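PDB 5D5P: HcgB, which probably catalyses guanylyl transfer in the biosynthesis of the iron-guanylylpyridinol cofactor of [Fe]-hydrogenase in a methanogenic archaeon. Local coordinates for residues D28-Q31 and S32-S36; K51-S54 and D55-R59; K85-I88 and A89-S92; T148-R152 and I153-V157. All blocks are in the same frame, centred on the assembly; numbering follows the deposited sequence. Where two conformers were deposited one is given.

Contact 1: D28-Q31 and S32-S36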
# COMPACT_ATOMS: atom_id res chain seq x y z
N ASP A 28 18.08 -8.32 3.57
CA ASP A 28 19.09 -8.88 2.68
C ASP A 28 18.43 -9.79 1.64
O ASP A 28 18.80 -9.77 0.48
CB ASP A 28 20.15 -9.64 3.48
CG ASP A 28 21.17 -8.71 4.15
OD1 ASP A 28 21.22 -7.51 3.80
OD2 ASP A 28 21.95 -9.20 5.01
N ALA A 29 17.46 -10.58 2.06
CA ALA A 29 16.77 -11.49 1.14
C ALA A 29 15.96 -10.72 0.08
O ALA A 29 15.93 -11.11 -1.08
CB ALA A 29 15.87 -12.43 1.89
N ILE A 30 15.29 -9.66 0.50
CA ILE A 30 14.55 -8.82 -0.44
C ILE A 30 15.51 -8.17 -1.46
O ILE A 30 15.25 -8.15 -2.68
CB ILE A 30 13.75 -7.73 0.31
CG1 ILE A 30 12.55 -8.36 1.03
CG2 ILE A 30 13.25 -6.65 -0.68
CD1 ILE A 30 11.84 -7.42 2.04
N GLN A 31 16.63 -7.66 -0.97
CA GLN A 31 17.59 -7.03 -1.86
C GLN A 31 18.10 -8.05 -2.88
O GLN A 31 18.24 -7.74 -4.07
CB GLN A 31 18.75 -6.43 -1.07
CG GLN A 31 18.36 -5.26 -0.20
CD GLN A 31 19.53 -4.68 0.57
OE1 GLN A 31 20.67 -5.12 0.42
NE2 GLN A 31 19.25 -3.67 1.39
N SER A 32 18.35 -9.26 -2.42
CA SER A 32 18.89 -10.32 -3.26
C SER A 32 17.92 -10.72 -4.37
O SER A 32 18.32 -10.91 -5.51
CB SER A 32 19.25 -11.54 -2.40
OG SER A 32 19.76 -12.58 -3.21
N THR A 33 16.65 -10.82 -4.02
CA THR A 33 15.60 -11.17 -4.95
C THR A 33 15.49 -10.14 -6.05
O THR A 33 15.29 -10.48 -7.21
CB THR A 33 14.25 -11.26 -4.20
OG1 THR A 33 14.35 -12.32 -3.24
CG2 THR A 33 13.11 -11.55 -5.15
N ILE A 34 15.58 -8.87 -5.67
CA ILE A 34 15.48 -7.77 -6.64
C ILE A 34 16.72 -7.74 -7.54
O ILE A 34 16.61 -7.66 -8.76
CB ILE A 34 15.29 -6.38 -5.94
CG1 ILE A 34 13.89 -6.29 -5.32
CG2 ILE A 34 15.51 -5.24 -6.92
CD1 ILE A 34 13.66 -5.08 -4.40
N LYS A 35 17.90 -7.82 -6.94
CA LYS A 35 19.14 -7.67 -7.72
C LYS A 35 19.41 -8.88 -8.61
O LYS A 35 20.07 -8.75 -9.63
CB LYS A 35 20.32 -7.40 -6.78
CG LYS A 35 20.23 -6.03 -6.11
CD LYS A 35 21.34 -5.84 -5.10
CE LYS A 35 21.41 -4.41 -4.58
NZ LYS A 35 22.22 -4.31 -3.31
N SER A 36 18.89 -10.05 -8.24
CA SER A 36 19.20 -11.26 -8.99
C SER A 36 18.16 -11.55 -10.07
O SER A 36 18.30 -12.52 -10.82
CB SER A 36 19.33 -12.47 -8.06
OG SER A 36 18.06 -12.92 -7.63

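Contact 2: K51-S54 and D55-R59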
# COMPACT_ATOMS: atom_id res chain seq x y z
N LYS A 51 9.81 3.60 -19.55
CA LYS A 51 11.18 4.09 -19.63
C LYS A 51 11.69 4.55 -18.26
O LYS A 51 12.84 4.27 -17.88
CB LYS A 51 11.30 5.22 -20.64
CG LYS A 51 12.73 5.79 -20.72
CD LYS A 51 12.87 6.96 -21.69
CE LYS A 51 14.29 7.54 -21.64
NZ LYS A 51 15.35 6.48 -21.57
N VAL A 52 10.85 5.28 -17.53
CA VAL A 52 11.25 5.73 -16.20
C VAL A 52 11.63 4.52 -15.34
O VAL A 52 12.66 4.53 -14.69
CB VAL A 52 10.12 6.54 -15.49
CG1 VAL A 52 10.47 6.80 -14.02
CG2 VAL A 52 9.86 7.83 -16.21
N VAL A 53 10.80 3.47 -15.34
CA VAL A 53 11.05 2.32 -14.48
C VAL A 53 12.28 1.54 -14.96
O VAL A 53 13.15 1.20 -14.17
CB VAL A 53 9.83 1.39 -14.42
CG1 VAL A 53 10.15 0.09 -13.70
CG2 VAL A 53 8.66 2.10 -13.72
N SER A 54 12.33 1.30 -16.26
CA SER A 54 13.39 0.50 -16.84
C SER A 54 14.76 1.14 -16.61
O SER A 54 15.73 0.44 -16.29
CB SER A 54 13.12 0.29 -18.34
OG SER A 54 14.16 -0.47 -18.94
N ASP A 55 14.85 2.45 -16.75
CA ASP A 55 16.13 3.12 -16.57
C ASP A 55 16.65 2.95 -15.15
O ASP A 55 17.84 2.80 -14.95
CB ASP A 55 16.02 4.60 -16.91
CG ASP A 55 15.95 4.86 -18.41
OD1 ASP A 55 16.21 3.91 -19.18
OD2 ASP A 55 15.63 5.99 -18.82
N ILE A 56 15.75 2.92 -14.17
CA ILE A 56 16.19 2.77 -12.78
C ILE A 56 16.56 1.33 -12.49
O ILE A 56 17.61 1.05 -11.92
CB ILE A 56 15.09 3.22 -11.79
CG1 ILE A 56 14.97 4.74 -11.81
CG2 ILE A 56 15.41 2.72 -10.37
CD1 ILE A 56 13.70 5.24 -11.17
N ILE A 57 15.69 0.41 -12.87
CA ILE A 57 15.88 -1.00 -12.56
C ILE A 57 17.11 -1.56 -13.28
O ILE A 57 17.76 -2.49 -12.80
CB ILE A 57 14.64 -1.81 -12.91
CG1 ILE A 57 13.48 -1.35 -12.03
CG2 ILE A 57 14.87 -3.30 -12.72
CD1 ILE A 57 13.75 -1.50 -10.54
N SER A 58 17.41 -0.99 -14.45
CA SER A 58 18.56 -1.45 -15.24
C SER A 58 19.87 -1.20 -14.53
O SER A 58 20.86 -1.87 -14.81
CB SER A 58 18.62 -0.74 -16.60
OG SER A 58 17.58 -1.22 -17.44
N ARG A 59 19.86 -0.26 -13.58
CA ARG A 59 21.10 0.07 -12.87
C ARG A 59 21.37 -0.87 -11.71
O ARG A 59 22.46 -0.88 -11.16
CB ARG A 59 21.06 1.52 -12.36
CG ARG A 59 21.14 2.55 -13.46
CD ARG A 59 21.09 3.96 -12.89
NE ARG A 59 22.24 4.22 -12.04
CZ ARG A 59 22.35 5.29 -11.25
NH1 ARG A 59 21.37 6.17 -11.20
NH2 ARG A 59 23.44 5.46 -10.50

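Contact 3: K85-I88 and A89-S92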
# COMPACT_ATOMS: atom_id res chain seq x y z
N LYS A 85 -3.13 -5.56 -11.00
CA LYS A 85 -2.35 -5.40 -12.25
C LYS A 85 -1.09 -6.26 -12.15
O LYS A 85 -0.68 -6.91 -13.10
CB LYS A 85 -1.96 -3.95 -12.49
CG LYS A 85 -3.11 -3.05 -12.82
CD LYS A 85 -2.56 -1.71 -13.31
CE LYS A 85 -3.61 -0.62 -13.17
NZ LYS A 85 -3.11 0.71 -13.63
N GLY A 86 -0.48 -6.22 -10.97
CA GLY A 86 0.71 -7.02 -10.72
C GLY A 86 0.44 -8.50 -10.87
O GLY A 86 1.25 -9.24 -11.44
N LEU A 87 -0.72 -8.94 -10.37
CA LEU A 87 -1.03 -10.36 -10.43
C LEU A 87 -1.31 -10.82 -11.84
O LEU A 87 -1.06 -11.98 -12.18
CB LEU A 87 -2.23 -10.69 -9.53
CG LEU A 87 -1.83 -10.51 -8.06
CD1 LEU A 87 -3.06 -10.68 -7.20
CD2 LEU A 87 -0.76 -11.57 -7.69
N ILE A 88 -1.80 -9.93 -12.70
CA ILE A 88 -1.93 -10.31 -14.11
C ILE A 88 -0.57 -10.67 -14.68
O ILE A 88 -0.43 -11.66 -15.39
CB ILE A 88 -2.55 -9.18 -14.96
CG1 ILE A 88 -3.99 -9.00 -14.56
CG2 ILE A 88 -2.45 -9.51 -16.45
CD1 ILE A 88 -4.67 -7.77 -15.19
N ALA A 89 0.45 -9.87 -14.34
CA ALA A 89 1.79 -10.17 -14.84
C ALA A 89 2.33 -11.45 -14.21
O ALA A 89 2.88 -12.31 -14.89
CB ALA A 89 2.75 -8.97 -14.58
N VAL A 90 2.16 -11.59 -12.90
CA VAL A 90 2.54 -12.82 -12.22
C VAL A 90 1.93 -14.09 -12.83
O VAL A 90 2.64 -15.09 -13.06
CB VAL A 90 2.18 -12.76 -10.73
CG1 VAL A 90 2.29 -14.15 -10.07
CG2 VAL A 90 3.04 -11.72 -10.03
N ASP A 91 0.63 -14.04 -13.13
CA ASP A 91 -0.08 -15.26 -13.51
C ASP A 91 0.02 -15.60 -14.98
O ASP A 91 -0.28 -16.71 -15.38
CB ASP A 91 -1.55 -15.14 -13.10
CG ASP A 91 -1.71 -15.12 -11.59
OD1 ASP A 91 -0.73 -15.47 -10.88
OD2 ASP A 91 -2.78 -14.73 -11.10
N SER A 92 0.45 -14.63 -15.80
CA SER A 92 0.41 -14.86 -17.23
C SER A 92 1.80 -14.89 -17.86
O SER A 92 1.91 -15.11 -19.06
CB SER A 92 -0.46 -13.77 -17.90
OG SER A 92 0.20 -12.50 -17.84

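Contact 4: T148-R152 and I153-V157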
# COMPACT_ATOMS: atom_id res chain seq x y z
N THR A 148 11.70 5.67 -3.90
CA THR A 148 11.25 5.52 -2.52
C THR A 148 11.09 4.04 -2.14
O THR A 148 11.53 3.61 -1.06
CB THR A 148 9.91 6.27 -2.27
OG1 THR A 148 10.15 7.68 -2.41
CG2 THR A 148 9.41 6.02 -0.87
N ALA A 149 10.47 3.27 -3.03
CA ALA A 149 10.21 1.86 -2.74
C ALA A 149 11.54 1.11 -2.61
O ALA A 149 11.67 0.21 -1.77
CB ALA A 149 9.32 1.23 -3.81
N LEU A 150 12.53 1.49 -3.42
CA LEU A 150 13.82 0.82 -3.32
C LEU A 150 14.57 1.27 -2.07
O LEU A 150 15.14 0.43 -1.38
CB LEU A 150 14.67 1.07 -4.56
CG LEU A 150 14.13 0.40 -5.83
CD1 LEU A 150 14.82 0.98 -7.05
CD2 LEU A 150 14.30 -1.12 -5.80
N GLU A 151 14.57 2.57 -1.76
CA GLU A 151 15.31 3.08 -0.60
C GLU A 151 14.85 2.47 0.72
O GLU A 151 15.67 2.26 1.63
CB GLU A 151 15.14 4.59 -0.50
CG GLU A 151 15.90 5.35 -1.51
CD GLU A 151 15.77 6.84 -1.31
OE1 GLU A 151 14.88 7.26 -0.54
OE2 GLU A 151 16.57 7.57 -1.93
N ARG A 152 13.56 2.18 0.81
CA ARG A 152 13.03 1.70 2.08
C ARG A 152 13.37 0.24 2.34
O ARG A 152 13.19 -0.22 3.47
CB ARG A 152 11.53 1.95 2.18
CG ARG A 152 10.73 1.25 1.18
CD ARG A 152 9.30 1.81 1.21
NE ARG A 152 8.53 1.41 2.39
CZ ARG A 152 8.06 0.18 2.61
NH1 ARG A 152 7.34 -0.05 3.70
NH2 ARG A 152 8.35 -0.83 1.78
N ILE A 153 13.91 -0.49 1.35
CA ILE A 153 14.49 -1.80 1.65
C ILE A 153 16.01 -1.81 1.44
O ILE A 153 16.63 -2.88 1.35
CB ILE A 153 13.82 -2.97 0.87
CG1 ILE A 153 13.68 -2.68 -0.63
CG2 ILE A 153 12.45 -3.23 1.46
CD1 ILE A 153 15.00 -2.81 -1.42
N GLY A 154 16.60 -0.62 1.40
CA GLY A 154 18.05 -0.46 1.48
C GLY A 154 18.79 -0.39 0.16
O GLY A 154 20.03 -0.44 0.13
N ILE A 155 18.05 -0.24 -0.93
CA ILE A 155 18.67 -0.07 -2.23
C ILE A 155 18.63 1.40 -2.63
O ILE A 155 17.54 1.95 -2.86
CB ILE A 155 17.97 -0.91 -3.32
CG1 ILE A 155 18.19 -2.40 -3.04
CG2 ILE A 155 18.55 -0.56 -4.69
CD1 ILE A 155 17.57 -3.33 -4.08
N VAL A 156 19.80 2.02 -2.70
CA VAL A 156 19.91 3.43 -3.05
C VAL A 156 20.36 3.62 -4.50
O VAL A 156 21.45 3.19 -4.89
CB VAL A 156 20.86 4.17 -2.11
CG1 VAL A 156 20.91 5.64 -2.47
CG2 VAL A 156 20.40 4.02 -0.67
N VAL A 157 19.52 4.29 -5.28
CA VAL A 157 19.85 4.65 -6.65
C VAL A 157 20.01 6.17 -6.75
O VAL A 157 19.04 6.92 -6.55
CB VAL A 157 18.76 4.18 -7.64
CG1 VAL A 157 19.36 3.95 -9.01
CG2 VAL A 157 18.14 2.90 -7.14

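Contact 1: D28-Q31 and S32-S36
Lys35 lays the start of its side chain over the carbonyl oxygen of Gln31, one helical turn earlier, with its CG 3.3 Å from Gln31 O. The same oxygen accepts the amide of Lys35, whose N lies 2.9 Å from Gln31 O. Both side chains are extended beyond CG and run side by side in the same direction, yet their polar ends do not join: NZ of Lys35 stays 4.1 Å from OE1 of Gln31. The amide nitrogen of Gln31 is used elsewhere, giving its hydrogen bond to the carbonyl of Ile153, so a long amide suits this place on the flank of the helix.

On the buried side Ile30 and Ile34 form a similar pair without polar atoms. With chi1 at -73° CG1 of Ile30 lies beside the backbone N, leaving CG2 anti to that N, where it meets CD1 of Ile34 at 4.1 Å. Branched side chains suit this face because they reach both the neighbouring turn and Leu123 of strand 122-128, which touches the two isoleucines.

Thr33 stands between the buried and open faces. Its amide N bonds Ala29 O at 3.0 Å, while its OG1, beside the backbone N, comes within 2.9 Å of Ala29 O. Ala29, with only a methyl, touches Ile3 and Thr6 of helix 3-15, consistent with a close approach of that helix. Ser32, on the open side, bonds through its amide to Asp28 O. The i to i+4 backbone bonds and the division into an aliphatic face and a polar one are characteristic of an amphipathic alpha-helix packed against a beta-sheet.

Contact 2: K51-S54 and D55-R59
Asp55 reaches back one helical turn to Lys51 and takes its ammonium in a salt bridge, with Lys51 NZ 2.8 Å from Asp55 OD2. The bond uses the syn lone pair of OD2, on the side of the other carboxylate oxygen. Lys51 starts with CG anti to its backbone N and stays extended until a bend at chi4 (42°) turns NZ in to the acid; the two side chains run at a slant to each other, and CG of Lys51 also passes 3.5 Å from OD2. In the backbone between them the amide of Asp55 bonds the carbonyl of Lys51, so the pair is joined by backbone and side chain alike.

Ile56 faces inward. Its CD1 lies 3.7 Å from Val52 O, and its side chain packs on Leu146 and Leu150 of helix 138-151. Ile57 follows on the sheet side, its amide N 3.0 Å from Val53 O in a nearly straight bond of 172° at the hydrogen. Its CG1 lies alongside CG1 of Val53 at 4.0 Å, and both residues rest on Ile99 of strand 97-103; beta-branched and aliphatic groups fit this buried surface.

Ser58 turns back on the helix end. Its OG is 2.7 Å from Ser54 O and its N 2.9 Å from the same oxygen, the two donors arriving from opposite faces of the carbonyl plane. A short hydroxyl beside its own backbone N suits that double grip.

Charge is thus paired on the exposed face and a late carbonyl receives a second donor, while among the side chains the buried face relies on aliphatic packing; the salt bridge, being exposed, probably adds only modest stability.

Contact 3: K85-I88 and A89-S92
Ser92 and Ile88 supply the side-chain hydrogen bond of this helical turn: OG of Ser92 is the donor and lies 2.7 Å from Ile88 O, tilted 32° from the carbonyl plane. With chi1 at 69° the hydroxyl sits between the backbone N and the carbonyl carbon, which folds it back toward the preceding turn. The amide of Ser92 also points at Ile88 O but makes only a weak bond, at 125°, so the hydroxyl supplements a poor backbone interaction in the last residue of the helix. A small residue with a donor close to the main chain is well suited to this position.

The backbone bonds are uneven: the middle two are sound and the outer two weak. Val90 N gives a straight bond to Gly86 O, 2.9 Å long and in the carbonyl plane, and Asp91 N lies 2.8 Å from Leu87 O. Ala89 N, like Ser92 N, bonds only weakly, its acceptor being Lys85 O.

Apolar packing between side chains is modest, CD2 of Leu87 approaching CB of Val90 at 4.4 Å. Two other side chains lie over backbone carbonyls: CG2 of Val90 sits 3.4 Å from Gly86 O, and Asp91 brings its carboxylate carbon CG to 3.3 Å from Leu87 O, where the oxygens, all acceptors, form no bond. The exposed side suits its charge.

Helix 81-92 lies against strand 97-103: Ala89 and Val90 pack on Ile98, while Lys85 rests on Thr100 and gives a weak hydrogen bond to the carbonyl of Arg101. Ser92 touches Ile70 in the loop ahead of the helix.

Contact 4: T148-R152 and I153-V157
The carbonyl oxygen of Leu150 accepts two backbone amides, Ile153 N at 3.1 Å and Ile155 N at 3.0 Å, which reach it from opposite faces of its plane. With Gly154 N bonded to Glu151 O, also at 3.0 Å, this is a Schellman motif that ends helix 138-151. Gly154 is its C-prime residue: phi is positive (94°), and a side chain would jam against the carbonyl oxygen of Ile153.

Beyond the glycine the chain turns back along the helix. CB of Ile155 meets CB of Leu150 at 4.0 Å, and farther out CG2 of Val157 touches the CD1 branch of Leu150, so the long leucine serves two residues of the returning chain. Arg152 points elsewhere, its guanidinium bonding Ser109 O and Ser128 O of the second subunit as well as Thr124 OG1 of its own chain.

Ile153 bends over the helix end. Its chi1 of 48° puts CG1 between the backbone N and the carbonyl carbon, and chi2 of 76° carries CD1 across the gripped oxygen, while the side chain also packs on Ile30 and Ile34. An alanine here would lack everything beyond CB, and would probably leave a gap beside the Leu150 carbonyl and take from Ile30 and Ile34 one of their apolar neighbours. In the deposited arrangement CD1 of Ile153 lies 3.2 Å from Leu150 O.

Contact 4 is the most buried, with no exposed residue among those that touch; the other three are helical turns with one face inward and one toward solvent. Contacts 1 and 4 join directly, sharing an interface of one side-chain amide bond and isoleucine packing. Contact 2 meets contact 4 through apolar groups, Ile56 CG2 lying 3.8 Å from Leu150 CD1. Contact 3 stands apart, its centre about 23 Å from that of contact 4 and across the chain's centre. In contacts 2 and 3 a serine hydroxyl supplements the late turn, whereas contact 4 ends its helix with glycine; the salt bridge lies on the exposed face of contact 2.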